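Local structure of peptide ABC transporter, peptide-binding protein (Thermus thermophilus, 2D5W) at residues 354-368 against 527-540. The protein binds oligopeptides and probably delivers them to a membrane ABC transporter for uptake. Residues are numbered along the deposited sequence; the frame is centred on the assembly and turned at random.
Sequences TWIAPVNPLFNPNVK and RKQLFWRAQEIWAE
Gln535, its CG anti to the carbonyl carbon (chi1 -71°) and its chain extended beyond, reaches from helix 524-541 into the loop 354-368, where Asn364 has CG anti to the backbone N (chi1 -176°). Gln535 OE1 accepts twice: from Thr354 OG1 at 2.7 Å, in the carbonyl plane on a lone pair, and from Asn364 N at 3.1 Å, tilted from that plane. Its NE2 gives one N-H to Leu362 O (2.8 Å) and the other to Phe531 O of its own helix, so four bonds fix the amide's rotation. A leucine here would probably leave Thr354 OG1, Asn364 N and Leu362 O, all of buried residues, without these mates. The Asn364 amide stacks on the Trp532 indole, planes 10° apart; its ND2 donates to Trp532 O (3.1 Å), while OD1 closes an Asx turn with Asn366 N. Nearby, Leu362 CD1 sits over the Phe531 face, and Trp355 CE3 comes over the Trp538 ring, with Phe479 edge-to-face to both indoles. At the exposed end Lys368 NZ forms a salt bridge with Glu540 OE2 (2.8 Å), and Glu540 OE1 makes a second one with Lys325. Side-chain amides thus supply most of the direct hydrogen bonds joining an irregular loop to a helix.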
# COMPACT_ATOMS: atom_id res chain seq x y z
N THR A 354 -8.66 15.71 1.72
CA THR A 354 -9.41 14.47 1.81
C THR A 354 -8.42 13.32 1.57
O THR A 354 -7.25 13.58 1.27
CB THR A 354 -10.55 14.45 0.77
OG1 THR A 354 -11.28 13.22 0.87
CG2 THR A 354 -10.01 14.61 -0.64
N TRP A 355 -8.86 12.07 1.71
CA TRP A 355 -7.95 10.93 1.53
C TRP A 355 -7.92 10.33 0.13
O TRP A 355 -7.05 9.51 -0.17
CB TRP A 355 -8.28 9.82 2.55
CG TRP A 355 -9.40 8.89 2.14
CD1 TRP A 355 -9.27 7.71 1.46
CD2 TRP A 355 -10.80 9.08 2.35
NE1 TRP A 355 -10.51 7.16 1.22
CE2 TRP A 355 -11.47 7.98 1.76
CE3 TRP A 355 -11.56 10.07 2.98
CZ2 TRP A 355 -12.86 7.85 1.78
CZ3 TRP A 355 -12.95 9.94 3.00
CH2 TRP A 355 -13.58 8.84 2.40
N ILE A 356 -8.87 10.73 -0.71
CA ILE A 356 -8.94 10.22 -2.08
C ILE A 356 -8.26 11.19 -3.04
O ILE A 356 -8.64 12.36 -3.12
CB ILE A 356 -10.42 10.02 -2.51
CG1 ILE A 356 -11.09 9.01 -1.58
CG2 ILE A 356 -10.49 9.55 -3.96
CD1 ILE A 356 -12.56 8.76 -1.88
N ALA A 357 -7.25 10.71 -3.76
CA ALA A 357 -6.50 11.55 -4.69
C ALA A 357 -7.31 11.95 -5.92
O ALA A 357 -8.20 11.21 -6.35
CB ALA A 357 -5.22 10.84 -5.12
N PRO A 358 -7.01 13.12 -6.51
CA PRO A 358 -7.71 13.62 -7.69
C PRO A 358 -7.75 12.66 -8.89
O PRO A 358 -8.68 12.73 -9.69
CB PRO A 358 -6.95 14.91 -8.01
CG PRO A 358 -6.57 15.40 -6.65
CD PRO A 358 -6.09 14.14 -5.97
N VAL A 359 -6.76 11.79 -9.01
CA VAL A 359 -6.75 10.84 -10.13
C VAL A 359 -7.97 9.92 -10.07
O VAL A 359 -8.35 9.32 -11.07
CB VAL A 359 -5.46 9.98 -10.17
CG1 VAL A 359 -4.26 10.86 -10.48
CG2 VAL A 359 -5.27 9.25 -8.85
N ASN A 360 -8.57 9.79 -8.89
CA ASN A 360 -9.76 8.96 -8.73
C ASN A 360 -10.97 9.90 -8.84
O ASN A 360 -11.06 10.88 -8.10
CB ASN A 360 -9.76 8.27 -7.37
CG ASN A 360 -10.88 7.24 -7.24
OD1 ASN A 360 -12.03 7.53 -7.56
ND2 ASN A 360 -10.54 6.05 -6.77
N PRO A 361 -11.91 9.61 -9.75
CA PRO A 361 -13.09 10.47 -9.91
C PRO A 361 -13.95 10.67 -8.66
O PRO A 361 -14.80 11.56 -8.62
CB PRO A 361 -13.86 9.81 -11.05
CG PRO A 361 -13.47 8.38 -10.94
CD PRO A 361 -11.99 8.45 -10.66
N LEU A 362 -13.74 9.84 -7.64
CA LEU A 362 -14.49 9.96 -6.40
C LEU A 362 -14.02 11.16 -5.56
O LEU A 362 -14.70 11.57 -4.63
CB LEU A 362 -14.38 8.68 -5.57
CG LEU A 362 -14.99 7.43 -6.20
CD1 LEU A 362 -14.63 6.21 -5.37
CD2 LEU A 362 -16.51 7.58 -6.30
N PHE A 363 -12.85 11.70 -5.89
CA PHE A 363 -12.27 12.84 -5.20
C PHE A 363 -13.27 13.99 -5.05
O PHE A 363 -13.91 14.40 -6.02
CB PHE A 363 -11.04 13.33 -5.98
CG PHE A 363 -10.55 14.69 -5.58
CD1 PHE A 363 -9.93 14.91 -4.35
CD2 PHE A 363 -10.69 15.77 -6.46
CE1 PHE A 363 -9.45 16.17 -4.01
CE2 PHE A 363 -10.21 17.03 -6.12
CZ PHE A 363 -9.59 17.23 -4.90
N ASN A 364 -13.41 14.51 -3.83
CA ASN A 364 -14.31 15.63 -3.56
C ASN A 364 -13.49 16.89 -3.28
O ASN A 364 -12.86 17.00 -2.23
CB ASN A 364 -15.21 15.34 -2.36
CG ASN A 364 -16.24 16.43 -2.12
OD1 ASN A 364 -16.18 17.50 -2.73
ND2 ASN A 364 -17.19 16.17 -1.23
N PRO A 365 -13.49 17.86 -4.20
CA PRO A 365 -12.73 19.10 -4.03
C PRO A 365 -13.41 20.14 -3.13
O PRO A 365 -12.81 21.17 -2.83
CB PRO A 365 -12.60 19.61 -5.45
CG PRO A 365 -13.93 19.25 -6.03
CD PRO A 365 -14.14 17.83 -5.52
N ASN A 366 -14.62 19.84 -2.68
CA ASN A 366 -15.40 20.79 -1.89
C ASN A 366 -15.45 20.62 -0.37
O ASN A 366 -16.19 21.35 0.30
CB ASN A 366 -16.83 20.81 -2.42
CG ASN A 366 -16.89 21.04 -3.92
OD1 ASN A 366 -17.72 20.46 -4.61
ND2 ASN A 366 -16.00 21.88 -4.43
N VAL A 367 -14.69 19.68 0.19
CA VAL A 367 -14.73 19.48 1.64
C VAL A 367 -14.12 20.64 2.42
O VAL A 367 -13.38 21.46 1.87
CB VAL A 367 -14.01 18.17 2.05
CG1 VAL A 367 -14.58 17.00 1.27
CG2 VAL A 367 -12.51 18.30 1.84
N LYS A 368 -14.43 20.69 3.71
CA LYS A 368 -13.93 21.72 4.60
C LYS A 368 -12.40 21.76 4.59
O LYS A 368 -11.75 20.71 4.65
CB LYS A 368 -14.44 21.45 6.02
CG LYS A 368 -13.98 22.43 7.08
CD LYS A 368 -14.60 22.08 8.42
CE LYS A 368 -14.14 23.01 9.53
NZ LYS A 368 -14.77 22.66 10.82
N ARG A 527 -22.68 6.70 -6.84
CA ARG A 527 -21.55 6.24 -6.04
C ARG A 527 -20.71 7.45 -5.62
O ARG A 527 -20.32 7.58 -4.46
CB ARG A 527 -20.70 5.25 -6.83
CG ARG A 527 -19.49 4.73 -6.07
CD ARG A 527 -18.88 3.54 -6.78
NE ARG A 527 -18.29 3.87 -8.07
CZ ARG A 527 -18.67 3.35 -9.24
NH1 ARG A 527 -18.05 3.71 -10.35
NH2 ARG A 527 -19.67 2.48 -9.30
N LYS A 528 -20.45 8.34 -6.57
CA LYS A 528 -19.67 9.53 -6.29
C LYS A 528 -20.38 10.42 -5.26
O LYS A 528 -19.75 10.93 -4.33
CB LYS A 528 -19.42 10.33 -7.57
CG LYS A 528 -18.55 11.57 -7.39
CD LYS A 528 -18.45 12.38 -8.68
CE LYS A 528 -17.84 11.58 -9.82
NZ LYS A 528 -17.75 12.38 -11.07
N GLN A 529 -21.70 10.58 -5.41
CA GLN A 529 -22.46 11.41 -4.47
C GLN A 529 -22.30 10.90 -3.04
O GLN A 529 -22.11 11.69 -2.11
CB GLN A 529 -23.95 11.41 -4.84
CG GLN A 529 -24.25 11.89 -6.25
CD GLN A 529 -25.74 11.94 -6.55
OE1 GLN A 529 -26.49 11.05 -6.15
NE2 GLN A 529 -26.16 12.97 -7.27
N LEU A 530 -22.39 9.59 -2.85
CA LEU A 530 -22.25 9.00 -1.53
C LEU A 530 -20.84 9.19 -0.98
O LEU A 530 -20.67 9.55 0.19
CB LEU A 530 -22.62 7.52 -1.57
CG LEU A 530 -24.10 7.26 -1.89
CD1 LEU A 530 -24.32 5.80 -2.21
CD2 LEU A 530 -24.95 7.69 -0.70
N PHE A 531 -19.83 8.96 -1.82
CA PHE A 531 -18.45 9.14 -1.38
C PHE A 531 -18.16 10.61 -1.07
O PHE A 531 -17.35 10.91 -0.19
CB PHE A 531 -17.49 8.63 -2.45
CG PHE A 531 -17.05 7.21 -2.23
CD1 PHE A 531 -16.09 6.89 -1.27
CD2 PHE A 531 -17.60 6.18 -2.99
CE1 PHE A 531 -15.68 5.58 -1.07
CE2 PHE A 531 -17.20 4.85 -2.80
CZ PHE A 531 -16.24 4.55 -1.83
N TRP A 532 -18.82 11.53 -1.77
CA TRP A 532 -18.62 12.95 -1.52
C TRP A 532 -19.16 13.31 -0.15
O TRP A 532 -18.53 14.07 0.59
CB TRP A 532 -19.28 13.79 -2.62
CG TRP A 532 -18.39 14.00 -3.81
CD1 TRP A 532 -17.42 13.15 -4.27
CD2 TRP A 532 -18.37 15.14 -4.68
NE1 TRP A 532 -16.80 13.69 -5.37
CE2 TRP A 532 -17.37 14.91 -5.64
CE3 TRP A 532 -19.11 16.33 -4.74
CZ2 TRP A 532 -17.08 15.83 -6.66
CZ3 TRP A 532 -18.83 17.24 -5.75
CH2 TRP A 532 -17.82 16.98 -6.70
N ARG A 533 -20.31 12.76 0.21
CA ARG A 533 -20.90 13.03 1.51
C ARG A 533 -20.00 12.44 2.59
O ARG A 533 -19.79 13.05 3.64
CB ARG A 533 -22.31 12.43 1.60
CG ARG A 533 -23.17 12.73 0.37
CD ARG A 533 -22.98 14.16 -0.12
NE ARG A 533 -23.32 14.30 -1.53
CZ ARG A 533 -23.04 15.38 -2.26
NH1 ARG A 533 -23.39 15.42 -3.54
NH2 ARG A 533 -22.41 16.41 -1.71
N ALA A 534 -19.45 11.25 2.33
CA ALA A 534 -18.56 10.61 3.30
C ALA A 534 -17.31 11.47 3.52
O ALA A 534 -16.83 11.61 4.64
CB ALA A 534 -18.16 9.22 2.81
N GLN A 535 -16.79 12.06 2.44
CA GLN A 535 -15.61 12.90 2.55
C GLN A 535 -15.89 14.19 3.33
O GLN A 535 -15.02 14.71 4.02
CB GLN A 535 -15.05 13.22 1.16
CG GLN A 535 -14.40 12.00 0.49
CD GLN A 535 -14.01 12.26 -0.95
OE1 GLN A 535 -12.99 12.88 -1.24
NE2 GLN A 535 -14.84 11.79 -1.87
N GLU A 536 -17.12 14.70 3.22
CA GLU A 536 -17.49 15.91 3.95
C GLU A 536 -17.43 15.63 5.45
O GLU A 536 -16.90 16.42 6.23
CB GLU A 536 -18.91 16.36 3.57
CG GLU A 536 -19.04 16.96 2.17
CD GLU A 536 -18.62 18.42 2.10
OE1 GLU A 536 -18.66 19.00 0.99
OE2 GLU A 536 -18.26 19.00 3.15
N ILE A 537 -17.97 14.48 5.86
CA ILE A 537 -17.96 14.09 7.26
C ILE A 537 -16.52 13.87 7.72
O ILE A 537 -16.10 14.32 8.78
CB ILE A 537 -18.77 12.80 7.48
CG1 ILE A 537 -20.25 13.08 7.23
CG2 ILE A 537 -18.55 12.27 8.89
CD1 ILE A 537 -21.12 11.84 7.19
N TRP A 538 -15.75 13.17 6.88
CA TRP A 538 -14.35 12.87 7.17
C TRP A 538 -13.57 14.16 7.45
O TRP A 538 -12.80 14.23 8.42
CB TRP A 538 -13.74 12.14 5.97
CG TRP A 538 -12.33 11.63 6.17
CD1 TRP A 538 -11.96 10.37 6.53
CD2 TRP A 538 -11.12 12.38 6.02
NE1 TRP A 538 -10.59 10.29 6.61
CE2 TRP A 538 -10.05 11.51 6.30
CE3 TRP A 538 -10.84 13.71 5.67
CZ2 TRP A 538 -8.71 11.92 6.25
CZ3 TRP A 538 -9.51 14.12 5.62
CH2 TRP A 538 -8.46 13.23 5.91
N ALA A 539 -13.76 15.17 6.61
CA ALA A 539 -13.05 16.43 6.77
C ALA A 539 -13.42 17.18 8.04
O ALA A 539 -12.59 17.88 8.62
CB ALA A 539 -13.29 17.32 5.55
N GLU A 540 -14.66 17.04 8.49
CA GLU A 540 -15.06 17.71 9.72
C GLU A 540 -14.41 17.06 10.94
O GLU A 540 -14.03 17.75 11.89
CB GLU A 540 -16.58 17.68 9.89
CG GLU A 540 -17.06 18.15 11.27
CD GLU A 540 -16.59 19.56 11.62
OE1 GLU A 540 -16.57 19.89 12.83
OE2 GLU A 540 -16.24 20.33 10.71
O HOH W 1 -19.59 17.80 -1.05
O HOH W 2 -19.04 21.67 0.45
O HOH W 3 -16.43 18.92 5.01